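Local structure of putative permease protein, ABC transporter (Porphyromonas gingivalis, 3IS6) at residues L95-R100 / D123-R128; N173-D178 / M209-K214. The protein is a putative ABC transporter permease, probably active in transport across the cell membrane, represented here by a part that includes its MacB-like periplasmic core domain. One frame throughout, in Å; residues are numbered along the deposited sequence.

Contact 1. Residues L95-R100 / D123-R128; sequences LIAGVR and DVLGKR
L125 reaches across to the backbone of A97 and G98 from a type II beta turn that runs from V124 to K127. K127 N closes the turn on V124 O at 2.9 Å. L125 is the second residue of the turn, and G126 follows it with positive phi (86°), as the third residue of a type II turn often does. The contact joins two loops at the surface of the MacB-like periplasmic core domain.

The side chain of L125 does the reaching. Its CG lies anti to the backbone N (chi1 -166°), which sends the branched end out from the turn. CD1 comes to 4.1 Å from G98 CA. CD2 lies beside the same residue, 4.2 Å from G98 N. Both methyls thus lie near G98 N, coming from the side of the turn. A97 points its CB toward the turn.

Both loops are also tied to strand 140-146. A97 has backbone hydrogen bonds with V145, where I96 and A97 form a classic beta bulge. G126 and K127 have backbone hydrogen bonds with I142. The side chain of V124, in the same turn, packs on I142, V145 and A117. L125 thus touches a second loop that is bonded to the same strand as its own. The touch is light and apolar: A97 CB and L125 CD1 are 4.4 Å apart.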
loop_
_atom_site.group_PDB
_atom_site.type_symbol
_atom_site.label_atom_id
_atom_site.label_comp_id
_atom_site.label_asym_id
_atom_site.label_seq_id
_atom_site.Cartn_x
_atom_site.Cartn_y
_atom_site.Cartn_z
ATOM N N LEU A 95 -4.735 4.970 26.535
ATOM C CA LEU A 95 -4.864 6.286 25.975
ATOM C C LEU A 95 -4.953 7.359 27.028
ATOM O O LEU A 95 -5.678 7.245 27.970
ATOM C CB LEU A 95 -6.074 6.361 25.063
ATOM C CG LEU A 95 -6.116 5.430 23.874
ATOM C CD1 LEU A 95 -7.262 5.775 23.062
ATOM C CD2 LEU A 95 -4.873 5.494 23.050
ATOM N N ILE A 96 -4.130 8.364 26.902
ATOM C CA ILE A 96 -4.276 9.573 27.658
ATOM C C ILE A 96 -5.456 10.430 27.240
ATOM O O ILE A 96 -6.063 11.054 28.048
ATOM C CB ILE A 96 -3.005 10.342 27.681
ATOM C CG1 ILE A 96 -1.998 9.562 28.474
ATOM C CG2 ILE A 96 -3.201 11.588 28.360
ATOM C CD1 ILE A 96 -0.615 9.864 28.099
ATOM N N ALA A 97 -5.720 10.467 25.952
ATOM C CA ALA A 97 -6.835 11.183 25.380
ATOM C C ALA A 97 -7.483 10.407 24.251
ATOM O O ALA A 97 -6.855 9.639 23.583
ATOM C CB ALA A 97 -6.391 12.509 24.909
ATOM N N GLY A 98 -8.760 10.638 24.045
ATOM C CA GLY A 98 -9.514 9.989 23.011
ATOM C C GLY A 98 -10.148 8.697 23.401
ATOM O O GLY A 98 -9.927 8.220 24.453
ATOM N N VAL A 99 -10.940 8.130 22.520
ATOM C CA VAL A 99 -11.772 6.988 22.821
ATOM C C VAL A 99 -11.162 5.647 22.447
ATOM O O VAL A 99 -10.949 5.382 21.309
ATOM C CB VAL A 99 -13.083 7.136 22.068
ATOM C CG1 VAL A 99 -13.965 5.990 22.245
ATOM C CG2 VAL A 99 -13.748 8.431 22.412
ATOM N N ARG A 100 -10.942 4.790 23.429
ATOM C CA ARG A 100 -10.243 3.547 23.220
ATOM C C ARG A 100 -10.897 2.607 22.248
ATOM O O ARG A 100 -10.247 2.060 21.419
ATOM C CB ARG A 100 -9.990 2.820 24.515
ATOM C CG ARG A 100 -9.259 1.517 24.325
ATOM C CD ARG A 100 -9.066 0.771 25.617
ATOM N NE ARG A 100 -8.197 -0.390 25.544
ATOM C CZ ARG A 100 -6.888 -0.335 25.662
ATOM N NH1 ARG A 100 -6.322 0.816 25.822
ATOM N NH2 ARG A 100 -6.162 -1.430 25.609
ATOM N N ASP A 123 -2.671 19.454 23.357
ATOM C CA ASP A 123 -4.018 19.670 22.897
ATOM C C ASP A 123 -4.236 19.317 21.442
ATOM O O ASP A 123 -4.849 20.054 20.726
ATOM C CB ASP A 123 -4.424 21.102 23.130
ATOM C CG ASP A 123 -5.900 21.290 23.025
ATOM O OD1 ASP A 123 -6.324 22.247 22.347
ATOM O OD2 ASP A 123 -6.631 20.465 23.600
ATOM N N VAL A 124 -3.725 18.178 21.023
ATOM C CA VAL A 124 -3.714 17.797 19.646
ATOM C C VAL A 124 -4.930 17.030 19.217
ATOM O O VAL A 124 -5.135 16.830 18.062
ATOM C CB VAL A 124 -2.445 17.007 19.309
ATOM C CG1 VAL A 124 -1.265 17.768 19.691
ATOM C CG2 VAL A 124 -2.421 15.757 20.026
ATOM N N LEU A 125 -5.764 16.636 20.153
ATOM C CA LEU A 125 -6.868 15.792 19.792
ATOM C C LEU A 125 -7.744 16.484 18.790
ATOM O O LEU A 125 -8.109 17.581 18.963
ATOM C CB LEU A 125 -7.656 15.446 21.034
ATOM C CG LEU A 125 -8.639 14.321 20.914
ATOM C CD1 LEU A 125 -7.936 13.058 20.799
ATOM C CD2 LEU A 125 -9.526 14.280 22.118
ATOM N N GLY A 126 -8.049 15.807 17.716
ATOM C CA GLY A 126 -8.867 16.342 16.669
ATOM C C GLY A 126 -8.142 17.155 15.630
ATOM O O GLY A 126 -8.687 17.469 14.636
ATOM N N LYS A 127 -6.884 17.448 15.849
ATOM C CA LYS A 127 -6.098 18.161 14.863
ATOM C C LYS A 127 -5.741 17.299 13.642
ATOM O O LYS A 127 -5.833 16.105 13.659
ATOM C CB LYS A 127 -4.879 18.773 15.507
ATOM C CG LYS A 127 -5.175 19.967 16.337
ATOM C CD LYS A 127 -3.962 20.490 17.029
ATOM C CE LYS A 127 -4.033 21.969 17.269
ATOM N NZ LYS A 127 -2.930 22.490 18.019
ATOM N N ARG A 128 -5.341 17.944 12.581
ATOM C CA ARG A 128 -5.128 17.275 11.324
ATOM C C ARG A 128 -3.663 17.284 10.850
ATOM O O ARG A 128 -3.013 18.285 10.914
ATOM C CB ARG A 128 -6.038 17.858 10.260
ATOM C CG ARG A 128 -7.510 17.643 10.511
ATOM C CD ARG A 128 -8.370 18.622 9.737
ATOM N NE ARG A 128 -8.061 20.002 10.081
ATOM C CZ ARG A 128 -8.880 21.035 9.925
ATOM N NH1 ARG A 128 -10.084 20.872 9.423
ATOM N NH2 ARG A 128 -8.483 22.235 10.264
#

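Contact 2. Residues N173-D178 / M209-K214; sequences NWIGND and MEVFRK
I175 meets V211 and F212 in a small apolar contact at the surface. It joins the loop before strand 181-186 to the short helix 210-214.

The apolar contacts come first. I175 CD1 touches V211 CG2 at 3.7 Å, the closest approach between the two segments. Here the end of the longer isoleucine branch meets one methyl of the valine, and the side chains cross at a slant. V211 CG1 is anti to the backbone N (chi1 -171°). CG2 is left beside that N, and it is the methyl that meets I175. F212 adds a second, looser touch. Its CB does not point straight at the loop, but the far end of its ring comes nearer, and CZ comes to 4.3 Å from I175 CG1. Q207 also packs on both I175 and F212.

Two polar bonds within the loop fix the backbone around I175. The amide of N173 grips the backbone of I175 twice. I175 N donates to N173 OD1 at 3.1 Å, from above the carbonyl plane. N173 ND2 donates to I175 O at 2.9 Å, with an N-H...O angle of 160°. I175 O lies in the plane of the N173 amide, yet ND2 stands well above the carbonyl plane of I175. Together these bonds should limit rotation of the N173 amide. From outside the loop, S40 OG bonds G176 O and Q207 NE2 bonds W174 O.

Ring stacking involves W174. Its ring leads away from helix 210-214 and stacks with H206, and the side chain also packs on V43, A46 and M202.

The bond from I175 N to N173 OD1, two residues back, defines an Asx turn, which here presents an isoleucine to a helix.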
loop_
_atom_site.group_PDB
_atom_site.type_symbol
_atom_site.label_atom_id
_atom_site.label_comp_id
_atom_site.label_asym_id
_atom_site.label_seq_id
_atom_site.Cartn_x
_atom_site.Cartn_y
_atom_site.Cartn_z
ATOM N N ASN A 173 -1.573 -12.115 2.059
ATOM C CA ASN A 173 -0.477 -12.807 1.442
ATOM C C ASN A 173 0.228 -13.837 2.327
ATOM O O ASN A 173 0.322 -13.668 3.505
ATOM C CB ASN A 173 0.489 -11.785 0.915
ATOM C CG ASN A 173 1.634 -12.383 0.202
ATOM O OD1 ASN A 173 1.474 -13.175 -0.672
ATOM N ND2 ASN A 173 2.799 -11.995 0.578
ATOM N N TRP A 174 0.669 -14.920 1.712
ATOM C CA TRP A 174 1.479 -15.932 2.346
ATOM C C TRP A 174 2.841 -16.137 1.683
ATOM O O TRP A 174 3.648 -16.851 2.172
ATOM C CB TRP A 174 0.724 -17.251 2.453
ATOM C CG TRP A 174 -0.390 -17.229 3.434
ATOM C CD1 TRP A 174 -1.580 -16.664 3.271
ATOM C CD2 TRP A 174 -0.401 -17.812 4.726
ATOM N NE1 TRP A 174 -2.343 -16.842 4.364
ATOM C CE2 TRP A 174 -1.633 -17.546 5.282
ATOM C CE3 TRP A 174 0.520 -18.540 5.468
ATOM C CZ2 TRP A 174 -1.974 -17.968 6.532
ATOM C CZ3 TRP A 174 0.180 -18.951 6.699
ATOM C CH2 TRP A 174 -1.054 -18.679 7.223
ATOM N N ILE A 175 3.071 -15.497 0.567
ATOM C CA ILE A 175 4.309 -15.677 -0.129
ATOM C C ILE A 175 5.116 -14.397 -0.263
ATOM O O ILE A 175 4.780 -13.516 -0.991
ATOM C CB ILE A 175 4.021 -16.271 -1.517
ATOM C CG1 ILE A 175 3.572 -17.717 -1.368
ATOM C CG2 ILE A 175 5.202 -16.240 -2.363
ATOM C CD1 ILE A 175 2.938 -18.289 -2.572
ATOM N N GLY A 176 6.200 -14.328 0.466
ATOM C CA GLY A 176 7.075 -13.194 0.378
ATOM C C GLY A 176 6.548 -11.948 1.028
ATOM O O GLY A 176 5.622 -12.001 1.797
ATOM N N ASN A 177 7.171 -10.825 0.709
ATOM C CA ASN A 177 6.766 -9.567 1.290
ATOM C C ASN A 177 6.696 -9.736 2.793
ATOM O O ASN A 177 5.697 -9.446 3.373
ATOM C CB ASN A 177 5.438 -9.127 0.726
ATOM C CG ASN A 177 5.079 -7.689 1.077
ATOM O OD1 ASN A 177 5.904 -6.800 1.024
ATOM N ND2 ASN A 177 3.819 -7.470 1.415
ATOM N N ASP A 178 7.772 -10.252 3.388
ATOM C CA ASP A 178 7.800 -10.623 4.790
ATOM C C ASP A 178 8.055 -9.378 5.617
ATOM O O ASP A 178 9.067 -9.255 6.212
ATOM C CB ASP A 178 8.959 -11.586 5.072
ATOM C CG ASP A 178 9.050 -12.730 4.090
ATOM O OD1 ASP A 178 8.223 -13.618 4.161
ATOM O OD2 ASP A 178 9.970 -12.765 3.271
HETATM N N MSE A 209 2.727 -24.125 -2.347
HETATM C CA MSE A 209 4.099 -24.548 -2.158
HETATM C C MSE A 209 4.886 -24.634 -3.446
HETATM O O MSE A 209 6.085 -24.804 -3.448
HETATM C CB MSE A 209 4.173 -25.844 -1.358
HETATM C CG MSE A 209 3.179 -25.948 -0.219
HETATM SE SE MSE A 209 3.568 -25.278 1.593
HETATM C CE MSE A 209 3.872 -26.901 2.541
ATOM N N GLU A 210 4.192 -24.510 -4.552
ATOM C CA GLU A 210 4.809 -24.670 -5.836
ATOM C C GLU A 210 5.812 -23.616 -6.044
ATOM O O GLU A 210 6.863 -23.849 -6.586
ATOM C CB GLU A 210 3.759 -24.548 -6.921
ATOM N N VAL A 211 5.460 -22.426 -5.636
ATOM C CA VAL A 211 6.257 -21.269 -5.941
ATOM C C VAL A 211 7.653 -21.402 -5.332
ATOM O O VAL A 211 8.655 -21.019 -5.919
ATOM C CB VAL A 211 5.604 -20.090 -5.320
ATOM C CG1 VAL A 211 6.244 -18.822 -5.776
ATOM C CG2 VAL A 211 4.117 -20.136 -5.587
ATOM N N PHE A 212 7.681 -21.926 -4.124
ATOM C CA PHE A 212 8.905 -22.175 -3.415
ATOM C C PHE A 212 9.776 -23.237 -4.056
ATOM O O PHE A 212 10.956 -23.024 -4.244
ATOM C CB PHE A 212 8.552 -22.542 -1.992
ATOM C CG PHE A 212 8.098 -21.384 -1.204
ATOM C CD1 PHE A 212 8.510 -20.128 -1.538
ATOM C CD2 PHE A 212 7.269 -21.533 -0.154
ATOM C CE1 PHE A 212 8.114 -19.069 -0.838
ATOM C CE2 PHE A 212 6.877 -20.464 0.545
ATOM C CZ PHE A 212 7.298 -19.230 0.197
ATOM N N ARG A 213 9.187 -24.368 -4.416
ATOM C CA ARG A 213 9.965 -25.454 -4.991
ATOM C C ARG A 213 10.604 -24.925 -6.238
ATOM O O ARG A 213 11.721 -25.236 -6.549
ATOM C CB ARG A 213 9.117 -26.690 -5.275
ATOM N N LYS A 214 9.915 -24.063 -6.931
ATOM C CA LYS A 214 10.473 -23.561 -8.136
ATOM C C LYS A 214 11.752 -22.840 -7.828
ATOM O O LYS A 214 12.682 -22.894 -8.606
ATOM C CB LYS A 214 9.509 -22.633 -8.836
#

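Contacts 1 and 2 lie on opposite sides of the chain's centre, with their own centres about 41 Å apart. Both are surface contacts, and none of the residues that touch across them is buried. They share no helix or strand. Contact 1 joins two loops that border strand 140-146, while contact 2 sets a loop against a short helix. The chemistry across each is apolar, but contact 2 buries more surface, 157 Å² against 89 Å². In contact 1 one leucine meets mostly backbone; in contact 2 side chains meet side chains. Backbone bonds hold the turn in contact 1, whereas a side-chain amide holds the loop in contact 2.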